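Local coordinates for protein spectinomycin phosphotransferase (Legionella pneumophila, PDB 3I1A) that phosphorylates the antibiotic spectinomycin with a nucleotide phosphate donor, as an aminoglycoside phosphotransferase of protein-kinase-like fold, and so confers resistance, at residues S156-I161 with A184-V189; A172-F177 with Q294-R299. All coordinates share one frame; numbering follows the deposited sequence.

Contact 1 (156-161 with 184-189) and contact 2 (172-177 with 294-299) lie in the helical part of this kinase-like enzyme, their centres about 13 Å apart and each about 25 Å from the centre of the chain. Helices 149-157, 169-180 and 182-198 follow one another in sequence, and the two pairs of segments alternate along it. The contacts meet directly: Phe157 CD1 is 3.5 Å from Leu297 CD1, and Phe157 CE1 is 3.4 Å from Gln294 NE2. Beside them Lys175 NZ makes a weak hydrogen bond to Gln160 O. Both lie away from the residues that bind nucleotide and magnesium, in a region where helices and the segment after helix 149-157 pack together.

Contact 1: S156-I161 with A184-V189; sequences SFYNQI and AIHRLV. With DMS (dimethyl sulfoxide), chain D.
Tyr158 and His186 lay their rings over one another in an offset stack, centroids 3.7 Å apart and planes 13° from parallel. The two side chains arrive from opposite directions. Each has CG beside its own backbone N (chi1 -66° for Tyr158, -80° for His186), and both rings reach inward although neither CB points straight at the other segment. The His186 ring lies over the outer part of the tyrosine ring, with NE2 and CE1 above the six-membered ring and ND1 near the hydroxyl, 3.3 Å from Tyr158 OH. The same oxygen rests against Val189, whose CG2 is 3.7 Å away. This is the dense side: behind it the buried Ile185 and Val189 both pack on Val154 of helix 149-157. On the looser side the exposed Arg187 extends away from Tyr158. Its NH1 makes a weak hydrogen bond of 3.3 Å to a dimethyl sulfoxide, probably from the crystallisation liquor, whose oxygen lies at the guanidinium edge, near its plane; Phe327 adds a cation-pi partner. With stacked rings and one valine beside the hydroxyl, ring-ring dispersion probably carries most of the contact, and a protonated imidazole, if present, would probably strengthen the stack.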
ATOM      1  N   SER A 156     -13.888  20.552   4.299  1.00 22.45           N
ATOM      2  CA  SER A 156     -13.517  21.843   3.724  1.00 22.45           C
ATOM      3  C   SER A 156     -14.003  21.930   2.280  1.00 23.65           C
ATOM      4  O   SER A 156     -14.155  23.031   1.750  1.00 22.51           O
ATOM      5  CB  SER A 156     -12.004  22.068   3.773  1.00 22.92           C
ATOM      6  OG  SER A 156     -11.316  21.217   2.866  1.00 23.69           O
ATOM      7  N   PHE A 157     -14.258  20.785   1.644  1.00 20.83           N
ATOM      8  CA  PHE A 157     -14.742  20.783   0.253  1.00 21.62           C
ATOM      9  C   PHE A 157     -16.197  21.220   0.141  1.00 21.50           C
ATOM     10  O   PHE A 157     -16.597  21.785  -0.874  1.00 22.18           O
ATOM     11  CB  PHE A 157     -14.668  19.387  -0.400  1.00 19.13           C
ATOM     12  CG  PHE A 157     -13.272  18.839  -0.597  1.00 19.03           C
ATOM     13  CD1 PHE A 157     -12.135  19.637  -0.430  1.00 15.98           C
ATOM     14  CD2 PHE A 157     -13.107  17.511  -0.980  1.00 15.60           C
ATOM     15  CE1 PHE A 157     -10.871  19.121  -0.643  1.00 18.09           C
ATOM     16  CE2 PHE A 157     -11.829  16.982  -1.198  1.00 17.37           C
ATOM     17  CZ  PHE A 157     -10.714  17.787  -1.029  1.00 17.04           C
ATOM     18  N   TYR A 158     -16.992  20.943   1.175  1.00 22.14           N
ATOM     19  CA  TYR A 158     -18.416  21.256   1.162  1.00 23.39           C
ATOM     20  C   TYR A 158     -18.792  22.608   0.566  1.00 22.92           C
ATOM     21  O   TYR A 158     -19.639  22.691  -0.325  1.00 23.53           O
ATOM     22  CB  TYR A 158     -18.984  21.144   2.581  1.00 22.48           C
ATOM     23  CG  TYR A 158     -18.960  19.722   3.132  1.00 23.91           C
ATOM     24  CD1 TYR A 158     -19.166  19.486   4.490  1.00 25.89           C
ATOM     25  CD2 TYR A 158     -18.764  18.619   2.293  1.00 24.29           C
ATOM     26  CE1 TYR A 158     -19.182  18.188   5.009  1.00 25.40           C
ATOM     27  CE2 TYR A 158     -18.777  17.307   2.796  1.00 26.30           C
ATOM     28  CZ  TYR A 158     -18.989  17.101   4.158  1.00 26.70           C
ATOM     29  OH  TYR A 158     -19.042  15.814   4.670  1.00 24.51           O
ATOM     30  N   ASN A 159     -18.150  23.658   1.049  1.00 23.81           N
ATOM     31  CA  ASN A 159     -18.478  24.980   0.558  1.00 26.83           C
ATOM     32  C   ASN A 159     -17.882  25.301  -0.808  1.00 27.14           C
ATOM     33  O   ASN A 159     -18.343  26.223  -1.478  1.00 29.11           O
ATOM     34  CB  ASN A 159     -18.079  26.041   1.591  1.00 28.59           C
ATOM     35  CG  ASN A 159     -18.964  26.003   2.829  1.00 32.32           C
ATOM     36  OD1 ASN A 159     -20.072  25.470   2.794  1.00 32.87           O
ATOM     37  ND2 ASN A 159     -18.481  26.578   3.922  1.00 32.43           N
ATOM     38  N   GLN A 160     -16.864  24.550  -1.219  1.00 25.42           N
ATOM     39  CA  GLN A 160     -16.224  24.776  -2.512  1.00 26.50           C
ATOM     40  C   GLN A 160     -17.017  24.184  -3.687  1.00 26.22           C
ATOM     41  O   GLN A 160     -16.757  24.508  -4.839  1.00 26.61           O
ATOM     42  CB  GLN A 160     -14.814  24.181  -2.507  1.00 25.94           C
ATOM     43  CG  GLN A 160     -13.919  24.680  -1.393  1.00 27.13           C
ATOM     44  CD  GLN A 160     -12.539  24.069  -1.484  1.00 28.11           C
ATOM     45  OE1 GLN A 160     -11.881  24.172  -2.526  1.00 27.86           O
ATOM     46  NE2 GLN A 160     -12.095  23.414  -0.404  1.00 24.98           N
ATOM     47  N   ILE A 161     -17.985  23.321  -3.403  1.00 26.37           N
ATOM     48  CA  ILE A 161     -18.771  22.704  -4.459  1.00 27.16           C
ATOM     49  C   ILE A 161     -19.685  23.708  -5.177  1.00 28.61           C
ATOM     50  O   ILE A 161     -20.309  23.385  -6.182  1.00 28.84           O
ATOM     51  CB  ILE A 161     -19.611  21.523  -3.895  1.00 27.43           C
ATOM     52  CG1 ILE A 161     -18.678  20.497  -3.242  1.00 25.12           C
ATOM     53  CG2 ILE A 161     -20.405  20.833  -5.012  1.00 28.74           C
ATOM     54  CD1 ILE A 161     -17.475  20.108  -4.130  1.00 23.38           C
ATOM     55  N   ALA A 184     -24.010  10.331  -0.105  1.00 22.34           N
ATOM     56  CA  ALA A 184     -23.067   9.253   0.149  1.00 20.76           C
ATOM     57  C   ALA A 184     -21.766   9.815   0.701  1.00 19.10           C
ATOM     58  O   ALA A 184     -21.165   9.211   1.580  1.00 17.56           O
ATOM     59  CB  ALA A 184     -22.806   8.449  -1.139  1.00 18.12           C
ATOM     60  N   ILE A 185     -21.338  10.983   0.214  1.00 17.38           N
ATOM     61  CA  ILE A 185     -20.077  11.549   0.689  1.00 17.20           C
ATOM     62  C   ILE A 185     -20.129  11.996   2.149  1.00 19.28           C
ATOM     63  O   ILE A 185     -19.187  11.770   2.939  1.00 16.70           O
ATOM     64  CB  ILE A 185     -19.645  12.695  -0.230  1.00 15.95           C
ATOM     65  CG1 ILE A 185     -19.364  12.099  -1.616  1.00 16.55           C
ATOM     66  CG2 ILE A 185     -18.423  13.420   0.317  1.00 16.85           C
ATOM     67  CD1 ILE A 185     -19.119  13.135  -2.709  1.00 16.97           C
ATOM     68  N   HIS A 186     -21.228  12.626   2.521  1.00 19.78           N
ATOM     69  CA  HIS A 186     -21.363  13.068   3.896  1.00 21.78           C
ATOM     70  C   HIS A 186     -21.475  11.830   4.792  1.00 20.74           C
ATOM     71  O   HIS A 186     -20.918  11.801   5.888  1.00 21.47           O
ATOM     72  CB  HIS A 186     -22.602  13.966   4.032  1.00 24.00           C
ATOM     73  CG  HIS A 186     -22.375  15.376   3.574  1.00 26.73           C
ATOM     74  ND1 HIS A 186     -22.266  16.433   4.451  1.00 27.71           N
ATOM     75  CD2 HIS A 186     -22.208  15.899   2.334  1.00 27.02           C
ATOM     76  CE1 HIS A 186     -22.043  17.545   3.774  1.00 29.43           C
ATOM     77  NE2 HIS A 186     -22.002  17.250   2.487  1.00 28.55           N
ATOM     78  N   ARG A 187     -22.175  10.805   4.321  1.00 20.95           N
ATOM     79  CA  ARG A 187     -22.327   9.578   5.110  1.00 20.93           C
ATOM     80  C   ARG A 187     -20.965   8.914   5.369  1.00 21.74           C
ATOM     81  O   ARG A 187     -20.697   8.430   6.476  1.00 20.23           O
ATOM     82  CB  ARG A 187     -23.280   8.600   4.401  1.00 22.17           C
ATOM     83  CG  ARG A 187     -23.461   7.253   5.125  1.00 23.61           C
ATOM     84  CD  ARG A 187     -24.480   6.353   4.432  1.00 24.12           C
ATOM     85  NE  ARG A 187     -24.509   5.000   4.996  1.00 28.27           N
ATOM     86  CZ  ARG A 187     -25.416   4.080   4.691  1.00 29.48           C
ATOM     87  NH1 ARG A 187     -26.387   4.358   3.833  1.00 32.27           N
ATOM     88  NH2 ARG A 187     -25.340   2.866   5.227  1.00 33.03           N
ATOM     89  N   LEU A 188     -20.095   8.888   4.357  1.00 20.16           N
ATOM     90  CA  LEU A 188     -18.767   8.296   4.542  1.00 19.07           C
ATOM     91  C   LEU A 188     -18.016   9.047   5.628  1.00 19.77           C
ATOM     92  O   LEU A 188     -17.431   8.438   6.526  1.00 20.07           O
ATOM     93  CB  LEU A 188     -17.961   8.341   3.226  1.00 17.63           C
ATOM     94  CG  LEU A 188     -18.456   7.341   2.171  1.00 16.06           C
ATOM     95  CD1 LEU A 188     -18.079   7.805   0.781  1.00 15.46           C
ATOM     96  CD2 LEU A 188     -17.880   5.951   2.477  1.00 17.19           C
ATOM     97  N   VAL A 189     -18.025  10.379   5.549  1.00 17.37           N
ATOM     98  CA  VAL A 189     -17.327  11.222   6.523  1.00 17.19           C
ATOM     99  C   VAL A 189     -17.916  11.124   7.934  1.00 16.95           C
ATOM    100  O   VAL A 189     -17.195  10.951   8.920  1.00 18.80           O
ATOM    101  CB  VAL A 189     -17.389  12.728   6.119  1.00 16.71           C
ATOM    102  CG1 VAL A 189     -16.778  13.600   7.224  1.00 16.72           C
ATOM    103  CG2 VAL A 189     -16.631  12.946   4.793  1.00 15.08           C
TER
HETATM  104  S   DMS D 341     -26.604   6.459   0.806  1.00 57.56           S
HETATM  105  O   DMS D 341     -27.885   6.037   1.428  1.00 56.10           O
HETATM  106  C1  DMS D 341     -26.970   7.131  -0.771  1.00 56.18           C
HETATM  107  C2  DMS D 341     -25.949   7.856   1.682  1.00 55.97           C

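Contact 2: A172-F177 with Q294-R299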
ATOM      1  N   ALA A 172     -15.519  21.512 -12.939  1.00 16.57           N
ATOM      2  CA  ALA A 172     -16.980  21.582 -13.010  1.00 16.20           C
ATOM      3  C   ALA A 172     -17.619  20.192 -13.032  1.00 16.98           C
ATOM      4  O   ALA A 172     -18.676  19.959 -12.423  1.00 17.55           O
ATOM      5  CB  ALA A 172     -17.427  22.383 -14.261  1.00 16.85           C
ATOM      6  N   ALA A 173     -17.000  19.256 -13.747  1.00 16.69           N
ATOM      7  CA  ALA A 173     -17.532  17.896 -13.830  1.00 17.89           C
ATOM      8  C   ALA A 173     -17.455  17.227 -12.449  1.00 17.59           C
ATOM      9  O   ALA A 173     -18.379  16.513 -12.027  1.00 16.28           O
ATOM     10  CB  ALA A 173     -16.737  17.083 -14.869  1.00 19.50           C
ATOM     11  N   PHE A 174     -16.354  17.480 -11.748  1.00 14.91           N
ATOM     12  CA  PHE A 174     -16.151  16.921 -10.408  1.00 15.21           C
ATOM     13  C   PHE A 174     -17.179  17.472  -9.419  1.00 16.59           C
ATOM     14  O   PHE A 174     -17.742  16.723  -8.626  1.00 16.90           O
ATOM     15  CB  PHE A 174     -14.752  17.256  -9.902  1.00 15.08           C
ATOM     16  CG  PHE A 174     -14.529  16.873  -8.468  1.00 15.02           C
ATOM     17  CD1 PHE A 174     -14.421  15.527  -8.108  1.00 17.72           C
ATOM     18  CD2 PHE A 174     -14.484  17.858  -7.473  1.00 15.89           C
ATOM     19  CE1 PHE A 174     -14.278  15.165  -6.771  1.00 17.61           C
ATOM     20  CE2 PHE A 174     -14.341  17.513  -6.129  1.00 17.65           C
ATOM     21  CZ  PHE A 174     -14.238  16.156  -5.778  1.00 17.17           C
ATOM     22  N   LYS A 175     -17.416  18.782  -9.459  1.00 16.72           N
ATOM     23  CA  LYS A 175     -18.409  19.371  -8.567  1.00 17.38           C
ATOM     24  C   LYS A 175     -19.805  18.798  -8.823  1.00 17.23           C
ATOM     25  O   LYS A 175     -20.561  18.566  -7.879  1.00 18.98           O
ATOM     26  CB  LYS A 175     -18.425  20.890  -8.721  1.00 17.30           C
ATOM     27  CG  LYS A 175     -17.176  21.561  -8.140  1.00 17.60           C
ATOM     28  CD  LYS A 175     -17.307  23.072  -8.192  1.00 20.05           C
ATOM     29  CE  LYS A 175     -16.069  23.760  -7.648  1.00 17.01           C
ATOM     30  NZ  LYS A 175     -16.246  25.218  -7.689  1.00 18.89           N
ATOM     31  N   SER A 176     -20.137  18.580 -10.096  0.50 16.94           N
ATOM     32  CA  SER A 176     -21.430  18.018 -10.464  0.50 17.21           C
ATOM     33  C   SER A 176     -21.574  16.618  -9.889  0.50 17.57           C
ATOM     34  O   SER A 176     -22.618  16.263  -9.334  0.50 17.83           O
ATOM     35  CB  SER A 176     -21.578  17.946 -11.988  0.50 17.41           C
ATOM     36  OG  SER A 176     -21.694  19.238 -12.554  0.50 18.31           O
ATOM     37  N   PHE A 177     -20.515  15.825 -10.023  1.00 16.97           N
ATOM     38  CA  PHE A 177     -20.525  14.454  -9.533  1.00 17.48           C
ATOM     39  C   PHE A 177     -20.605  14.447  -8.003  1.00 16.88           C
ATOM     40  O   PHE A 177     -21.304  13.626  -7.416  1.00 16.96           O
ATOM     41  CB  PHE A 177     -19.260  13.695  -9.961  1.00 18.28           C
ATOM     42  CG  PHE A 177     -19.298  12.234  -9.605  1.00 18.01           C
ATOM     43  CD1 PHE A 177     -19.944  11.317 -10.422  1.00 19.67           C
ATOM     44  CD2 PHE A 177     -18.742  11.788  -8.409  1.00 19.74           C
ATOM     45  CE1 PHE A 177     -20.037   9.968 -10.051  1.00 20.73           C
ATOM     46  CE2 PHE A 177     -18.827  10.457  -8.031  1.00 17.86           C
ATOM     47  CZ  PHE A 177     -19.476   9.542  -8.852  1.00 21.16           C
ATOM     48  N   GLN A 294      -9.070  16.816  -4.035  1.00 17.24           N
ATOM     49  CA  GLN A 294      -8.257  18.024  -4.089  1.00 16.42           C
ATOM     50  C   GLN A 294      -7.586  18.168  -5.467  1.00 15.54           C
ATOM     51  O   GLN A 294      -7.414  19.294  -5.977  1.00 14.28           O
ATOM     52  CB  GLN A 294      -7.177  18.019  -3.008  1.00 18.72           C
ATOM     53  CG  GLN A 294      -6.448  19.363  -2.907  1.00 20.05           C
ATOM     54  CD  GLN A 294      -7.385  20.505  -2.533  1.00 23.75           C
ATOM     55  OE1 GLN A 294      -7.685  21.386  -3.354  1.00 22.32           O
ATOM     56  NE2 GLN A 294      -7.869  20.489  -1.298  1.00 21.29           N
ATOM     57  N   ASP A 295      -7.202  17.037  -6.063  1.00 15.99           N
ATOM     58  CA  ASP A 295      -6.575  17.081  -7.382  1.00 16.71           C
ATOM     59  C   ASP A 295      -7.549  17.630  -8.426  1.00 16.08           C
ATOM     60  O   ASP A 295      -7.119  18.215  -9.433  1.00 16.51           O
ATOM     61  CB  ASP A 295      -6.095  15.683  -7.794  1.00 20.00           C
ATOM     62  CG  ASP A 295      -5.065  15.719  -8.900  1.00 23.12           C
ATOM     63  OD1 ASP A 295      -4.192  16.625  -8.890  1.00 23.88           O
ATOM     64  OD2 ASP A 295      -5.109  14.825  -9.778  1.00 26.36           O
ATOM     65  N   LEU A 296      -8.851  17.438  -8.207  1.00 15.46           N
ATOM     66  CA  LEU A 296      -9.847  17.949  -9.144  1.00 16.03           C
ATOM     67  C   LEU A 296     -10.235  19.399  -8.853  1.00 17.13           C
ATOM     68  O   LEU A 296     -10.577  20.139  -9.775  1.00 16.86           O
ATOM     69  CB  LEU A 296     -11.116  17.075  -9.143  1.00 17.88           C
ATOM     70  CG  LEU A 296     -11.164  15.894 -10.128  1.00 21.06           C
ATOM     71  CD1 LEU A 296     -11.091  16.401 -11.601  1.00 18.55           C
ATOM     72  CD2 LEU A 296     -10.032  14.940  -9.817  1.00 22.89           C
ATOM     73  N   LEU A 297     -10.195  19.818  -7.586  1.00 16.73           N
ATOM     74  CA  LEU A 297     -10.532  21.198  -7.240  1.00 18.53           C
ATOM     75  C   LEU A 297      -9.354  22.116  -7.547  1.00 21.92           C
ATOM     76  O   LEU A 297      -9.530  23.335  -7.669  1.00 21.43           O
ATOM     77  CB  LEU A 297     -10.887  21.308  -5.753  1.00 17.61           C
ATOM     78  CG  LEU A 297     -12.185  20.592  -5.368  1.00 16.67           C
ATOM     79  CD1 LEU A 297     -12.306  20.537  -3.833  1.00 17.00           C
ATOM     80  CD2 LEU A 297     -13.366  21.349  -5.937  1.00 17.92           C
ATOM     81  N   SER A 298      -8.157  21.527  -7.652  1.00 21.38           N
ATOM     82  CA  SER A 298      -6.934  22.275  -7.964  1.00 24.27           C
ATOM     83  C   SER A 298      -6.411  21.936  -9.361  1.00 24.99           C
ATOM     84  O   SER A 298      -6.961  21.074 -10.057  1.00 24.40           O
ATOM     85  CB  SER A 298      -5.840  21.960  -6.947  1.00 24.26           C
ATOM     86  OG  SER A 298      -6.295  22.250  -5.647  1.00 26.18           O
ATOM     87  N   ARG A 299      -5.345  22.627  -9.758  1.00 27.49           N
ATOM     88  CA  ARG A 299      -4.721  22.439 -11.058  1.00 30.25           C
ATOM     89  C   ARG A 299      -3.256  22.195 -10.774  1.00 31.37           C
ATOM     90  O   ARG A 299      -2.374  22.807 -11.381  1.00 34.65           O
ATOM     91  CB  ARG A 299      -4.904  23.692 -11.927  1.00 30.78           C
ATOM     92  CG  ARG A 299      -6.344  24.200 -11.956  1.00 34.26           C
ATOM     93  CD  ARG A 299      -7.109  23.717 -13.167  1.00 36.66           C
ATOM     94  NE  ARG A 299      -6.900  24.599 -14.314  1.00 40.44           N
ATOM     95  CZ  ARG A 299      -7.510  25.771 -14.484  1.00 41.21           C
ATOM     96  NH1 ARG A 299      -8.383  26.214 -13.586  1.00 41.97           N
ATOM     97  NH2 ARG A 299      -7.245  26.507 -15.560  1.00 41.84           N
TER
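Segments 172-177 and 294-299 have their nearest CA pair at Phe174 and Leu296, 6.5 Å apart. With CG anti to the backbone N (chi1 172°), the Phe174 ring presents one face to Leu296. Leu296 CB sits over that face toward its rim, 3.5 Å from Phe174 CG, in a CH-pi contact 27° off the ring normal. Leu296 CG stays near the root of the ring, 3.8 Å from Phe174 CB. Farther out on the ring, Leu297 crosses Phe174 at about a right angle, its CG 3.8 Å from Phe174 CE2. Leu297 also meets Lys175, whose chain is extended beyond CG: Lys175 CE packs 4.0 Å from Leu297 CD2. The aliphatic part of the lysine thus adds to the apolar surface, while NZ forms a salt bridge with Asp167 and a hydrogen bond to Glu162 O. No hydrogen bond joins the segments themselves, but Leu296 O receives bonds from Thr171 OG1, just before 172-177, and from Arg306 NH2 of helix 303-315. That helix borders the contact, with Phe313 edge-to-face to Phe174 and Ser309 against Leu296; helix 149-157 covers the Leu297 side, so four helices meet around this pair of segments.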